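Local coordinates for uncharacterized protein (Bombyx mori, PDB 5AZ0) that belongs to the aldo-keto reductases as AKR2E5 and probably reduces carbonyl compounds to alcohols with a nicotinamide cofactor, at residues P139-I142 / V147-K150; I179-R184 / Y321-F326. All coordinates share one frame; numbering follows the deposited sequence.

Contact 1. Residues P139-I142 / V147-K150; sequences PMSI and VDEK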
loop_
_atom_site.group_PDB
_atom_site.type_symbol
_atom_site.label_atom_id
_atom_site.label_comp_id
_atom_site.label_asym_id
_atom_site.label_seq_id
_atom_site.Cartn_x
_atom_site.Cartn_y
_atom_site.Cartn_z
ATOM N N PRO A 139 0.164 -13.338 -1.324
ATOM C CA PRO A 139 -0.413 -14.602 -0.911
ATOM C C PRO A 139 0.510 -15.836 -1.179
ATOM O O PRO A 139 0.286 -16.937 -0.610
ATOM C CB PRO A 139 -1.744 -14.639 -1.707
ATOM C CG PRO A 139 -1.498 -13.814 -2.875
ATOM C CD PRO A 139 -0.574 -12.727 -2.445
ATOM N N MET A 140 1.536 -15.668 -2.005
ATOM C CA MET A 140 2.466 -16.786 -2.326
ATOM C C MET A 140 3.452 -17.011 -1.156
ATOM O O MET A 140 3.795 -16.080 -0.412
ATOM C CB MET A 140 3.254 -16.535 -3.610
ATOM C CG MET A 140 2.414 -16.135 -4.790
ATOM S SD MET A 140 2.133 -14.381 -4.997
ATOM C CE MET A 140 3.722 -13.596 -5.205
ATOM N N SER A 141 3.859 -18.264 -1.028
ATOM C CA SER A 141 4.848 -18.738 -0.098
ATOM C C SER A 141 6.031 -19.287 -0.906
ATOM O O SER A 141 5.923 -20.364 -1.487
ATOM C CB SER A 141 4.246 -19.834 0.729
ATOM O OG SER A 141 3.949 -21.017 -0.056
ATOM N N ILE A 142 7.104 -18.522 -0.938
ATOM C CA ILE A 142 8.281 -18.732 -1.754
ATOM C C ILE A 142 9.588 -18.617 -0.940
ATOM O O ILE A 142 9.873 -17.543 -0.360
ATOM C CB ILE A 142 8.345 -17.698 -2.910
ATOM C CG1 ILE A 142 7.009 -17.769 -3.683
ATOM C CG2 ILE A 142 9.519 -17.973 -3.851
ATOM C CD1 ILE A 142 6.882 -16.791 -4.804
ATOM N N VAL A 147 11.962 -21.558 -4.302
ATOM C CA VAL A 147 11.154 -22.755 -4.185
ATOM C C VAL A 147 9.716 -22.405 -3.705
ATOM O O VAL A 147 9.511 -21.678 -2.748
ATOM C CB VAL A 147 11.781 -23.764 -3.213
ATOM C CG1 VAL A 147 10.887 -24.968 -3.002
ATOM C CG2 VAL A 147 13.165 -24.229 -3.698
ATOM N N ASP A 148 8.723 -22.968 -4.367
ATOM C CA ASP A 148 7.372 -22.822 -3.960
ATOM C C ASP A 148 7.152 -23.686 -2.782
ATOM O O ASP A 148 7.240 -24.904 -2.919
ATOM C CB ASP A 148 6.421 -23.217 -5.089
ATOM C CG ASP A 148 4.953 -22.800 -4.800
ATOM O OD1 ASP A 148 4.696 -22.359 -3.672
ATOM O OD2 ASP A 148 4.073 -22.887 -5.700
ATOM N N GLU A 149 6.823 -23.091 -1.612
ATOM C CA GLU A 149 6.666 -23.872 -0.389
ATOM C C GLU A 149 5.311 -24.362 -0.259
ATOM O O GLU A 149 5.062 -25.164 0.602
ATOM C CB GLU A 149 7.123 -23.064 0.862
ATOM C CG GLU A 149 8.599 -22.724 0.697
ATOM C CD GLU A 149 9.296 -22.052 1.843
ATOM O OE1 GLU A 149 8.928 -20.939 2.241
ATOM O OE2 GLU A 149 10.304 -22.610 2.267
ATOM N N LYS A 150 4.399 -23.873 -1.115
ATOM C CA LYS A 150 3.021 -24.350 -1.146
ATOM C C LYS A 150 2.405 -24.296 0.193
ATOM O O LYS A 150 1.724 -25.216 0.609
ATOM C CB LYS A 150 2.967 -25.772 -1.751
ATOM C CG LYS A 150 3.527 -25.787 -3.204
ATOM C CD LYS A 150 3.506 -27.205 -3.837
ATOM C CE LYS A 150 4.007 -27.148 -5.282
ATOM N NZ LYS A 150 3.653 -28.398 -6.013
HETATM O O HOH W 1 2.960 -20.299 -3.110
#
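The backbone of S141 grips that of E149: E149 N donates to S141 O at 2.9 Å, nearly straight at 164°. Next to it, the CA-H of I142 points at V147 O, with I142 CA to V147 O at 3.3 Å, so the chain doubles back on itself through a single beta bridge between I142 and D148. This is the tight side. S141 reaches across here too, but OG has its hydrogen bond with I151 N. K150 N, though close to that OG, turns its hydrogen to D148 OD1 instead, 3.0 Å away and met from above the carboxylate plane, which closes an Asx turn. With CG anti to the backbone N (chi1 -168°), the D148 carboxylate swings back toward S141, and a water bridges the two, accepting from S141 N at 3.0 Å and donating to D148 OD1 at 2.8 Å. D148 OD2 meanwhile accepts from E322 N of the C-terminal loop. The loose side belongs to V147 and K150, whose side chains leave the contact for the exposed surface. E149 lies between these extremes, its OE2 in a salt bridge with R111. Putting an alanine at D148 would probably leave K150 N and E322 N without their carboxylate partner, cost the water one acceptor and let the turn shift. Between strand 133-136 and helix 153-165, side chains capping backbone N-H groups thus reinforce one crossing backbone bond.

Contact 2. Residues I179-R184 / Y321-F326; sequences IEQMKR and YENYPF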
loop_
_atom_site.group_PDB
_atom_site.type_symbol
_atom_site.label_atom_id
_atom_site.label_comp_id
_atom_site.label_asym_id
_atom_site.label_seq_id
_atom_site.Cartn_x
_atom_site.Cartn_y
_atom_site.Cartn_z
ATOM N N ILE A 179 -10.299 -11.748 -5.397
ATOM C CA ILE A 179 -11.606 -11.831 -4.770
ATOM C C ILE A 179 -11.843 -13.205 -4.244
ATOM O O ILE A 179 -12.423 -13.380 -3.144
ATOM C CB ILE A 179 -12.720 -11.343 -5.757
ATOM C CG1 ILE A 179 -14.065 -11.243 -5.052
ATOM C CG2 ILE A 179 -12.805 -12.239 -7.057
ATOM C CD1 ILE A 179 -15.120 -10.527 -5.916
ATOM N N GLU A 180 -11.305 -14.223 -4.940
ATOM C CA GLU A 180 -11.392 -15.615 -4.519
ATOM C C GLU A 180 -10.620 -15.842 -3.220
ATOM O O GLU A 180 -11.055 -16.505 -2.270
ATOM C CB GLU A 180 -10.816 -16.533 -5.662
ATOM C CG GLU A 180 -11.622 -16.596 -6.984
ATOM C CD GLU A 180 -11.312 -15.524 -8.042
ATOM O OE1 GLU A 180 -10.413 -14.685 -7.858
ATOM O OE2 GLU A 180 -12.018 -15.498 -9.085
ATOM N N GLN A 181 -9.396 -15.324 -3.199
ATOM C CA GLN A 181 -8.556 -15.415 -1.932
ATOM C C GLN A 181 -9.215 -14.660 -0.743
ATOM O O GLN A 181 -9.308 -15.171 0.381
ATOM C CB GLN A 181 -7.174 -14.877 -2.232
ATOM C CG GLN A 181 -6.417 -15.807 -3.201
ATOM C CD GLN A 181 -5.198 -15.179 -3.784
ATOM O OE1 GLN A 181 -5.150 -13.968 -3.976
ATOM N NE2 GLN A 181 -4.175 -15.999 -4.055
ATOM N N MET A 182 -9.809 -13.510 -1.041
ATOM C CA MET A 182 -10.514 -12.751 0.026
ATOM C C MET A 182 -11.670 -13.497 0.575
ATOM O O MET A 182 -11.879 -13.609 1.831
ATOM C CB MET A 182 -10.947 -11.391 -0.505
ATOM C CG MET A 182 -9.773 -10.417 -0.750
ATOM S SD MET A 182 -8.898 -10.002 0.824
ATOM C CE MET A 182 -10.225 -9.640 1.943
ATOM N N LYS A 183 -12.441 -14.071 -0.352
ATOM C CA LYS A 183 -13.614 -14.881 0.103
ATOM C C LYS A 183 -13.238 -16.112 0.975
ATOM O O LYS A 183 -13.831 -16.398 2.045
ATOM C CB LYS A 183 -14.454 -15.254 -1.138
ATOM C CG LYS A 183 -15.535 -16.263 -0.884
ATOM C CD LYS A 183 -16.590 -16.342 -1.997
ATOM C CE LYS A 183 -17.812 -17.156 -1.504
ATOM N NZ LYS A 183 -18.918 -17.312 -2.514
ATOM N N ARG A 184 -12.260 -16.864 0.506
ATOM C CA ARG A 184 -11.794 -18.036 1.246
ATOM C C ARG A 184 -11.170 -17.594 2.599
ATOM O O ARG A 184 -11.388 -18.189 3.660
ATOM C CB ARG A 184 -10.736 -18.791 0.421
ATOM C CG ARG A 184 -10.367 -20.145 1.046
ATOM C CD ARG A 184 -9.842 -21.121 -0.010
ATOM N NE ARG A 184 -9.217 -22.274 0.673
ATOM C CZ ARG A 184 -7.968 -22.338 1.179
ATOM N NH1 ARG A 184 -7.121 -21.316 1.156
ATOM N NH2 ARG A 184 -7.561 -23.462 1.759
ATOM N N TYR A 321 3.783 -19.722 -9.376
ATOM C CA TYR A 321 3.678 -20.120 -7.933
ATOM C C TYR A 321 2.267 -20.311 -7.534
ATOM O O TYR A 321 1.393 -19.603 -7.984
ATOM C CB TYR A 321 4.426 -19.076 -7.045
ATOM C CG TYR A 321 5.903 -19.176 -7.296
ATOM C CD1 TYR A 321 6.478 -18.508 -8.310
ATOM C CD2 TYR A 321 6.701 -20.014 -6.494
ATOM C CE1 TYR A 321 7.823 -18.683 -8.596
ATOM C CE2 TYR A 321 8.045 -20.196 -6.738
ATOM C CZ TYR A 321 8.595 -19.546 -7.790
ATOM O OH TYR A 321 9.931 -19.702 -8.040
ATOM N N GLU A 322 2.006 -21.243 -6.651
ATOM C CA GLU A 322 0.684 -21.345 -6.124
ATOM C C GLU A 322 0.254 -20.003 -5.436
ATOM O O GLU A 322 1.084 -19.254 -4.873
ATOM C CB GLU A 322 0.592 -22.546 -5.203
ATOM C CG GLU A 322 0.684 -23.870 -6.003
ATOM C CD GLU A 322 0.399 -25.159 -5.242
ATOM O OE1 GLU A 322 0.061 -25.151 -4.019
ATOM O OE2 GLU A 322 0.548 -26.208 -5.901
ATOM N N ASN A 323 -1.019 -19.653 -5.586
ATOM C CA ASN A 323 -1.596 -18.417 -5.027
ATOM C C ASN A 323 -1.147 -17.125 -5.670
ATOM O O ASN A 323 -1.569 -16.026 -5.260
ATOM C CB ASN A 323 -1.435 -18.388 -3.497
ATOM C CG ASN A 323 -2.279 -19.417 -2.811
ATOM O OD1 ASN A 323 -1.817 -20.244 -2.007
ATOM N ND2 ASN A 323 -3.537 -19.312 -3.021
ATOM N N TYR A 324 -0.398 -17.205 -6.764
ATOM C CA TYR A 324 -0.249 -16.040 -7.577
ATOM C C TYR A 324 -1.632 -15.462 -7.880
ATOM O O TYR A 324 -2.543 -16.209 -8.281
ATOM C CB TYR A 324 0.373 -16.375 -8.880
ATOM C CG TYR A 324 0.546 -15.193 -9.804
ATOM C CD1 TYR A 324 1.582 -14.288 -9.630
ATOM C CD2 TYR A 324 -0.262 -15.029 -10.918
ATOM C CE1 TYR A 324 1.787 -13.217 -10.483
ATOM C CE2 TYR A 324 -0.066 -13.987 -11.798
ATOM C CZ TYR A 324 0.955 -13.068 -11.595
ATOM O OH TYR A 324 1.179 -12.017 -12.506
ATOM N N PRO A 325 -1.815 -14.147 -7.654
ATOM C CA PRO A 325 -3.198 -13.652 -7.572
ATOM C C PRO A 325 -3.808 -13.211 -8.883
ATOM O O PRO A 325 -5.010 -13.206 -8.987
ATOM C CB PRO A 325 -3.098 -12.445 -6.597
ATOM C CG PRO A 325 -1.684 -11.963 -6.792
ATOM C CD PRO A 325 -0.840 -13.202 -7.041
ATOM N N PHE A 326 -2.989 -12.818 -9.834
ATOM C CA PHE A 326 -3.492 -12.200 -11.033
ATOM C C PHE A 326 -3.767 -13.241 -12.157
ATOM O O PHE A 326 -3.354 -14.409 -12.053
ATOM C CB PHE A 326 -2.505 -11.141 -11.504
ATOM C CG PHE A 326 -2.014 -10.212 -10.420
ATOM C CD1 PHE A 326 -2.884 -9.705 -9.424
ATOM C CD2 PHE A 326 -0.673 -9.840 -10.386
ATOM C CE1 PHE A 326 -2.416 -8.836 -8.450
ATOM C CE2 PHE A 326 -0.206 -8.973 -9.425
ATOM C CZ PHE A 326 -1.084 -8.470 -8.457
#
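Q181 reaches from the first turn of helix 179-188 to the backbone of N323 and the ring of P325. Its CB points at the loop, and CG stands beside the backbone N, anti to the carbonyl carbon (chi1 -68°); this torsion and the extended chain beyond CG carry the amide there. CD comes to 4.0 Å from N323 O, and the amide then splits its work. NE2 donates to N323 O at 2.9 Å in a moderately bent bond (147°), with the acceptor lying in the plane of the glutamine amide and the donor tilted from the carbonyl plane. The same NE2 is 3.5 Å from N323 ND2, a meeting of two donors whose amide planes are 41° apart. On the other branch OE1 passes P325 CB at 3.7 Å and accepts a hydrogen bond from a residue adjoining one segment. P139 and Y153 also touch this side chain. The carbonyl it grips belongs to the third residue of a type II turn, Y321 to Y324, closed by Y324 N to Y321 O at 3.2 Å. With both ends of its amide engaged, the buried glutamine is fixed in rotation and ties the C-terminal loop to a barrel helix.

Contacts 1 and 2 sit 13 Å apart, centre to centre, and meet along the loop 321-326. D148 OD2 is 2.8 Å from E322 N, a probable hydrogen bond, so the carboxylate whose other oxygen shapes contact 1 also holds the turn used by contact 2. Packing completes the seam: P139 CG lies 3.3 Å from N323 O, the carbonyl that Q181 holds, and D148 CB lies 3.5 Å from Y321 CD2. In this TIM barrel the loop after the fourth strand therefore meets the C-terminal loop; in aldo-keto reductases such loops commonly shape the substrate pocket. An acetate, probably from crystallisation, lies about 4 Å from the Q181 side chain.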